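Long-range contacts in post-proline cleaving enzyme (PDB 4HVT), which probably acts as a serine endopeptidase and oligopeptidase that cuts peptide chains after proline, as other members of the prolyl oligopeptidase family do: residues K80-N85 against W97-V102; E113-F118 against W161-K166. All coordinates share one frame; numbering follows the deposited sequence.

Contacts 1 and 2 lie in series along the chain and meet in the beta-propeller domain, their centres about 12 Å apart. Contact 1 joins the two middle strands of a four-stranded antiparallel sheet. Contact 2 joins the outermost strand of that sheet, 113-117, to the next sheet of the propeller. Strands 96-101 and 113-117 are neighbours, and the backbone hydrogen bond from Leu115 N to Trp97 O (2.7 Å) ties one contact to the other. A side-chain link also connects them: Arg99 of contact 1 forms a salt bridge with Glu113 of contact 2. The probable Ser566-His682-Asp649 catalytic triad belongs to no segment of either contact.

Contact 1: K80-N85 against W97-V102; sequences KGYVYN and WRRTLV. With EDO (1,2-ethanediol), chain C.
Tyr82 is clamped between two side chains of strand 97-101. The guanidinium of Arg99 stacks on one face of the Tyr82 ring, planes 2° apart and centres 3.6 Å apart, in a cation-pi stack. On the opposite face the CD2 methyl of Leu101 presses in near the rim, 3.5 Å from Tyr82 CZ. Arg99 also fits against Tyr84: its CB makes a CH-pi contact with one ring face, and its NH1 donates to Tyr84 OH at 3.0 Å, close to the guanidinium plane. The Arg99 side chain can serve both rings because CG sits between the backbone N and carbonyl carbon (chi1 70°) and the chain then runs extended to NE. Its NE turns to Glu113 on the adjoining strand in a salt bridge. These strands form an antiparallel beta hairpin at the middle of a four-stranded propeller-blade sheet, with Val83-Thr100 and Asn85-Arg98 as hydrogen-bonded pairs. Beside Tyr84 CD2, the six-membered ring of Trp97 brings CZ2 to 3.8 Å, the planes inclined at 32°. On the other face of the sheet, Arg98 reaches along Asn85 and grips the single oxygen OD1 twice, through NE at 2.8 Å and NH2 at 3.0 Å; NE approaches in the amide carbonyl plane, while NH2 comes from above it. The amide's ND2 is held by Tyr75 O and by O2 of a 1,2-ethanediol molecule, probably from the crystallisation liquor. Where strand 96-101 runs out beside the start of strand 82-87, the CG2 methyl of Val102 rests against the Gly81 peptide and touches Val83 CG2 at 3.9 Å.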
loop_
_atom_site.group_PDB
_atom_site.type_symbol
_atom_site.label_atom_id
_atom_site.label_comp_id
_atom_site.label_asym_id
_atom_site.label_seq_id
_atom_site.Cartn_x
_atom_site.Cartn_y
_atom_site.Cartn_z
ATOM N N LYS A 80 4.176 -8.647 24.576
ATOM C CA LYS A 80 4.602 -9.352 25.787
ATOM C C LYS A 80 6.045 -9.036 26.183
ATOM O O LYS A 80 6.868 -9.917 26.377
ATOM C CB LYS A 80 4.346 -10.852 25.671
ATOM C CG LYS A 80 2.866 -11.178 25.434
ATOM C CD LYS A 80 2.605 -12.667 25.450
ATOM C CE LYS A 80 1.133 -13.000 25.158
ATOM N NZ LYS A 80 0.660 -12.412 23.881
ATOM N N GLY A 81 6.324 -7.736 26.242
ATOM C CA GLY A 81 7.604 -7.218 26.789
ATOM C C GLY A 81 8.743 -7.125 25.792
ATOM O O GLY A 81 9.883 -6.801 26.162
ATOM N N TYR A 82 8.464 -7.462 24.535
ATOM C CA TYR A 82 9.465 -7.406 23.460
ATOM C C TYR A 82 8.979 -6.523 22.337
ATOM O O TYR A 82 7.785 -6.464 22.050
ATOM C CB TYR A 82 9.705 -8.821 22.875
ATOM C CG TYR A 82 10.489 -9.727 23.731
ATOM C CD1 TYR A 82 9.874 -10.442 24.730
ATOM C CD2 TYR A 82 11.854 -9.895 23.552
ATOM C CE1 TYR A 82 10.585 -11.283 25.551
ATOM C CE2 TYR A 82 12.578 -10.756 24.366
ATOM C CZ TYR A 82 11.929 -11.440 25.361
ATOM O OH TYR A 82 12.635 -12.290 26.191
ATOM N N VAL A 83 9.921 -5.907 21.628
ATOM C CA VAL A 83 9.675 -5.248 20.384
ATOM C C VAL A 83 10.175 -6.128 19.282
ATOM O O VAL A 83 11.313 -6.619 19.318
ATOM C CB VAL A 83 10.448 -3.900 20.262
ATOM C CG1 VAL A 83 10.202 -3.275 18.915
ATOM C CG2 VAL A 83 10.021 -2.999 21.420
ATOM N N TYR A 84 9.278 -6.356 18.337
ATOM C CA TYR A 84 9.525 -7.137 17.103
ATOM C C TYR A 84 9.827 -6.205 15.938
ATOM O O TYR A 84 9.202 -5.173 15.779
ATOM C CB TYR A 84 8.334 -8.057 16.807
ATOM C CG TYR A 84 8.160 -9.142 17.816
ATOM C CD1 TYR A 84 7.655 -8.875 19.074
ATOM C CD2 TYR A 84 8.563 -10.478 17.530
ATOM C CE1 TYR A 84 7.548 -9.877 20.028
ATOM C CE2 TYR A 84 8.474 -11.477 18.495
ATOM C CZ TYR A 84 7.968 -11.175 19.744
ATOM O OH TYR A 84 7.875 -12.159 20.727
ATOM N N ASN A 85 10.786 -6.594 15.091
ATOM C CA ASN A 85 11.289 -5.753 14.018
ATOM C C ASN A 85 11.643 -6.648 12.843
ATOM O O ASN A 85 12.062 -7.799 13.036
ATOM C CB ASN A 85 12.517 -4.957 14.526
ATOM C CG ASN A 85 13.342 -4.320 13.434
ATOM O OD1 ASN A 85 14.435 -4.762 13.135
ATOM N ND2 ASN A 85 12.822 -3.262 12.846
ATOM N N TRP A 97 13.689 -11.402 10.756
ATOM C CA TRP A 97 12.668 -11.142 11.754
ATOM C C TRP A 97 13.277 -11.367 13.143
ATOM O O TRP A 97 13.883 -12.403 13.416
ATOM C CB TRP A 97 11.452 -12.018 11.505
ATOM C CG TRP A 97 10.284 -11.814 12.451
ATOM C CD1 TRP A 97 9.607 -10.660 12.690
ATOM C CD2 TRP A 97 9.600 -12.845 13.185
ATOM N NE1 TRP A 97 8.584 -10.886 13.604
ATOM C CE2 TRP A 97 8.531 -12.228 13.880
ATOM C CE3 TRP A 97 9.792 -14.241 13.319
ATOM C CZ2 TRP A 97 7.680 -12.943 14.734
ATOM C CZ3 TRP A 97 8.952 -14.947 14.146
ATOM C CH2 TRP A 97 7.881 -14.304 14.829
ATOM N N ARG A 98 13.193 -10.322 13.969
ATOM C CA ARG A 98 13.980 -10.258 15.207
ATOM C C ARG A 98 13.261 -9.483 16.321
ATOM O O ARG A 98 12.210 -8.845 16.097
ATOM C CB ARG A 98 15.373 -9.698 14.914
ATOM C CG ARG A 98 15.356 -8.304 14.405
ATOM C CD ARG A 98 16.764 -7.801 14.017
ATOM N NE ARG A 98 16.633 -6.388 13.875
ATOM C CZ ARG A 98 17.645 -5.529 13.759
ATOM N NH1 ARG A 98 18.897 -5.967 13.731
ATOM N NH2 ARG A 98 17.384 -4.235 13.637
ATOM N N ARG A 99 13.737 -9.687 17.538
ATOM C CA ARG A 99 13.126 -9.034 18.687
ATOM C C ARG A 99 14.124 -8.623 19.763
ATOM O O ARG A 99 15.234 -9.175 19.886
ATOM C CB ARG A 99 12.038 -9.924 19.305
ATOM C CG ARG A 99 12.573 -11.134 20.001
ATOM C CD ARG A 99 11.467 -11.940 20.649
ATOM N NE ARG A 99 12.019 -12.944 21.529
ATOM C CZ ARG A 99 11.294 -13.573 22.446
ATOM N NH1 ARG A 99 10.007 -13.316 22.534
ATOM N NH2 ARG A 99 11.858 -14.443 23.249
ATOM N N THR A 100 13.680 -7.674 20.575
ATOM C CA THR A 100 14.465 -7.241 21.737
ATOM C C THR A 100 13.542 -6.803 22.859
ATOM O O THR A 100 12.421 -6.289 22.639
ATOM C CB THR A 100 15.447 -6.106 21.363
ATOM O OG1 THR A 100 16.513 -6.032 22.314
ATOM C CG2 THR A 100 14.769 -4.784 21.312
ATOM N N LEU A 101 14.000 -6.978 24.092
ATOM C CA LEU A 101 13.248 -6.480 25.233
ATOM C C LEU A 101 12.951 -4.974 25.068
ATOM O O LEU A 101 13.798 -4.213 24.602
ATOM C CB LEU A 101 14.058 -6.724 26.501
ATOM C CG LEU A 101 14.218 -8.219 26.875
ATOM C CD1 LEU A 101 15.283 -8.448 27.917
ATOM C CD2 LEU A 101 12.876 -8.718 27.387
ATOM N N VAL A 102 11.754 -4.559 25.478
ATOM C CA VAL A 102 11.313 -3.210 25.334
ATOM C C VAL A 102 12.339 -2.298 26.042
ATOM O O VAL A 102 12.649 -1.218 25.540
ATOM C CB VAL A 102 9.879 -2.958 25.908
ATOM C CG1 VAL A 102 9.566 -1.479 25.899
ATOM C CG2 VAL A 102 8.802 -3.643 25.099
HETATM C C1 EDO C . 15.185 -1.426 8.178
HETATM O O1 EDO C . 14.985 -2.618 7.378
HETATM C C2 EDO C . 13.998 -1.289 9.141
HETATM O O2 EDO C . 13.995 -2.280 10.190
#

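Contact 2: E113-F118 against W161-K166; sequences EVLIDF and WDLEKK
Ile116 and Leu115 receive the indole of Trp161 in the apolar part of this contact. Ile116 lays CD1 over one face of the five-membered ring, 3.7 Å from its centroid and 13° off the normal, a CH-pi contact; the isoleucine and tryptophan side chains run antiparallel, side by side. The Leu115 side chain runs roughly perpendicular to that of Trp161, with CB 3.9 Å from Trp161 CH2, and its CD2 meets Leu163 CD1 at 4.0 Å. Both Leu115 and Ile116 can reach the ring from adjacent positions at a classic beta bulge, where the two residues face Trp97 of the neighbouring strand.

One water bridges the polar atoms beside the indole. It accepts from Trp161 NE1 (3.0 Å), lying in the indole plane, and donates to Leu115 O (2.8 Å) and Lys166 O (2.9 Å), so a side chain and two backbone carbonyls from both segments converge on it.

The ionic link is a salt bridge: Lys166 NZ approaches the anti lone pair of Glu113 OE2 at 2.8 Å. The lysine chain bends at chi3 (73°) to bring its ammonium there. With Arg99 already on its other oxygen, the Glu113 carboxylate is flanked by two cations, which would probably stabilise its ionised form, adding a charged clasp to the apolar and water-mediated join between neighbouring propeller sheets.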
loop_
_atom_site.group_PDB
_atom_site.type_symbol
_atom_site.label_atom_id
_atom_site.label_comp_id
_atom_site.label_asym_id
_atom_site.label_seq_id
_atom_site.Cartn_x
_atom_site.Cartn_y
_atom_site.Cartn_z
ATOM N N GLU A 113 17.568 -10.410 19.188
ATOM C CA GLU A 113 17.506 -11.866 19.089
ATOM C C GLU A 113 16.928 -12.165 17.686
ATOM O O GLU A 113 15.780 -11.779 17.403
ATOM C CB GLU A 113 16.593 -12.397 20.182
ATOM C CG GLU A 113 16.315 -13.871 20.023
ATOM C CD GLU A 113 15.600 -14.490 21.202
ATOM O OE1 GLU A 113 14.759 -13.811 21.863
ATOM O OE2 GLU A 113 15.916 -15.690 21.434
ATOM N N VAL A 114 17.684 -12.855 16.833
ATOM C CA VAL A 114 17.183 -13.172 15.476
ATOM C C VAL A 114 16.250 -14.369 15.619
ATOM O O VAL A 114 16.577 -15.362 16.298
ATOM C CB VAL A 114 18.314 -13.517 14.481
ATOM C CG1 VAL A 114 17.740 -14.022 13.150
ATOM C CG2 VAL A 114 19.210 -12.316 14.208
ATOM N N LEU A 115 15.081 -14.264 15.014
ATOM C CA LEU A 115 14.082 -15.337 15.092
ATOM C C LEU A 115 14.034 -16.144 13.798
ATOM O O LEU A 115 14.066 -17.356 13.843
ATOM C CB LEU A 115 12.720 -14.742 15.390
ATOM C CG LEU A 115 12.599 -13.926 16.664
ATOM C CD1 LEU A 115 11.250 -13.262 16.790
ATOM C CD2 LEU A 115 12.953 -14.798 17.883
ATOM N N ILE A 116 13.938 -15.453 12.664
ATOM C CA ILE A 116 13.988 -16.069 11.361
ATOM C C ILE A 116 14.854 -15.247 10.432
ATOM O O ILE A 116 14.617 -14.051 10.262
ATOM C CB ILE A 116 12.612 -16.275 10.674
ATOM C CG1 ILE A 116 11.685 -17.115 11.563
ATOM C CG2 ILE A 116 12.855 -16.994 9.370
ATOM C CD1 ILE A 116 10.235 -17.164 11.131
ATOM N N ASP A 117 15.845 -15.924 9.840
ATOM C CA ASP A 117 16.712 -15.349 8.806
ATOM C C ASP A 117 16.209 -15.829 7.432
ATOM O O ASP A 117 16.420 -17.003 7.032
ATOM C CB ASP A 117 18.169 -15.771 9.061
ATOM C CG ASP A 117 19.161 -15.197 8.051
ATOM O OD1 ASP A 117 18.798 -14.892 6.914
ATOM O OD2 ASP A 117 20.391 -15.055 8.396
ATOM N N PHE A 118 15.620 -14.897 6.678
ATOM C CA PHE A 118 15.005 -15.247 5.390
ATOM C C PHE A 118 16.042 -15.432 4.300
ATOM O O PHE A 118 15.785 -16.098 3.315
ATOM C CB PHE A 118 13.908 -14.239 4.959
ATOM C CG PHE A 118 12.671 -14.388 5.756
ATOM C CD1 PHE A 118 12.570 -13.810 7.027
ATOM C CD2 PHE A 118 11.647 -15.202 5.324
ATOM C CE1 PHE A 118 11.440 -14.038 7.816
ATOM C CE2 PHE A 118 10.513 -15.410 6.126
ATOM C CZ PHE A 118 10.425 -14.844 7.365
ATOM N N TRP A 161 5.322 -21.853 13.089
ATOM C CA TRP A 161 6.632 -21.635 13.660
ATOM C C TRP A 161 6.497 -21.495 15.174
ATOM O O TRP A 161 5.498 -21.001 15.661
ATOM C CB TRP A 161 7.248 -20.377 13.023
ATOM C CG TRP A 161 8.641 -20.033 13.503
ATOM C CD1 TRP A 161 9.817 -20.385 12.908
ATOM C CD2 TRP A 161 8.980 -19.141 14.566
ATOM N NE1 TRP A 161 10.877 -19.829 13.591
ATOM C CE2 TRP A 161 10.392 -19.043 14.594
ATOM C CE3 TRP A 161 8.238 -18.435 15.495
ATOM C CZ2 TRP A 161 11.079 -18.262 15.541
ATOM C CZ3 TRP A 161 8.913 -17.667 16.469
ATOM C CH2 TRP A 161 10.319 -17.574 16.452
ATOM N N ASP A 162 7.477 -22.003 15.912
ATOM C CA ASP A 162 7.405 -22.014 17.368
ATOM C C ASP A 162 8.545 -21.198 18.056
ATOM O O ASP A 162 9.725 -21.437 17.833
ATOM C CB ASP A 162 7.412 -23.417 17.892
ATOM C CG ASP A 162 7.104 -23.470 19.390
ATOM O OD1 ASP A 162 8.058 -23.285 20.171
ATOM O OD2 ASP A 162 5.918 -23.695 19.797
ATOM N N LEU A 163 8.147 -20.279 18.904
ATOM C CA LEU A 163 9.087 -19.319 19.569
ATOM C C LEU A 163 10.022 -19.976 20.583
ATOM O O LEU A 163 11.197 -19.560 20.696
ATOM C CB LEU A 163 8.294 -18.193 20.241
ATOM C CG LEU A 163 9.051 -17.095 20.997
ATOM C CD1 LEU A 163 9.974 -16.389 20.026
ATOM C CD2 LEU A 163 8.048 -16.137 21.611
ATOM N N GLU A 164 9.522 -20.987 21.296
ATOM C CA GLU A 164 10.366 -21.716 22.261
ATOM C C GLU A 164 11.465 -22.471 21.525
ATOM O O GLU A 164 12.633 -22.411 21.913
ATOM C CB GLU A 164 9.524 -22.645 23.126
ATOM C CG GLU A 164 10.275 -23.387 24.219
ATOM C CD GLU A 164 9.329 -24.250 25.037
ATOM O OE1 GLU A 164 8.492 -23.698 25.796
ATOM O OE2 GLU A 164 9.408 -25.492 24.896
ATOM N N LYS A 165 11.092 -23.157 20.440
ATOM C CA LYS A 165 12.043 -23.869 19.588
ATOM C C LYS A 165 12.868 -22.964 18.646
ATOM O O LYS A 165 13.913 -23.393 18.140
ATOM C CB LYS A 165 11.274 -24.905 18.748
ATOM N N LYS A 166 12.386 -21.735 18.400
ATOM C CA LYS A 166 12.939 -20.825 17.358
ATOM C C LYS A 166 13.103 -21.543 16.020
ATOM O O LYS A 166 14.127 -21.444 15.334
ATOM C CB LYS A 166 14.243 -20.170 17.823
ATOM C CG LYS A 166 13.980 -18.963 18.711
ATOM C CD LYS A 166 15.176 -18.632 19.591
ATOM C CE LYS A 166 16.317 -18.011 18.820
ATOM N NZ LYS A 166 17.327 -17.447 19.793
HETATM O O HOH W 1 13.772 -19.922 12.837
#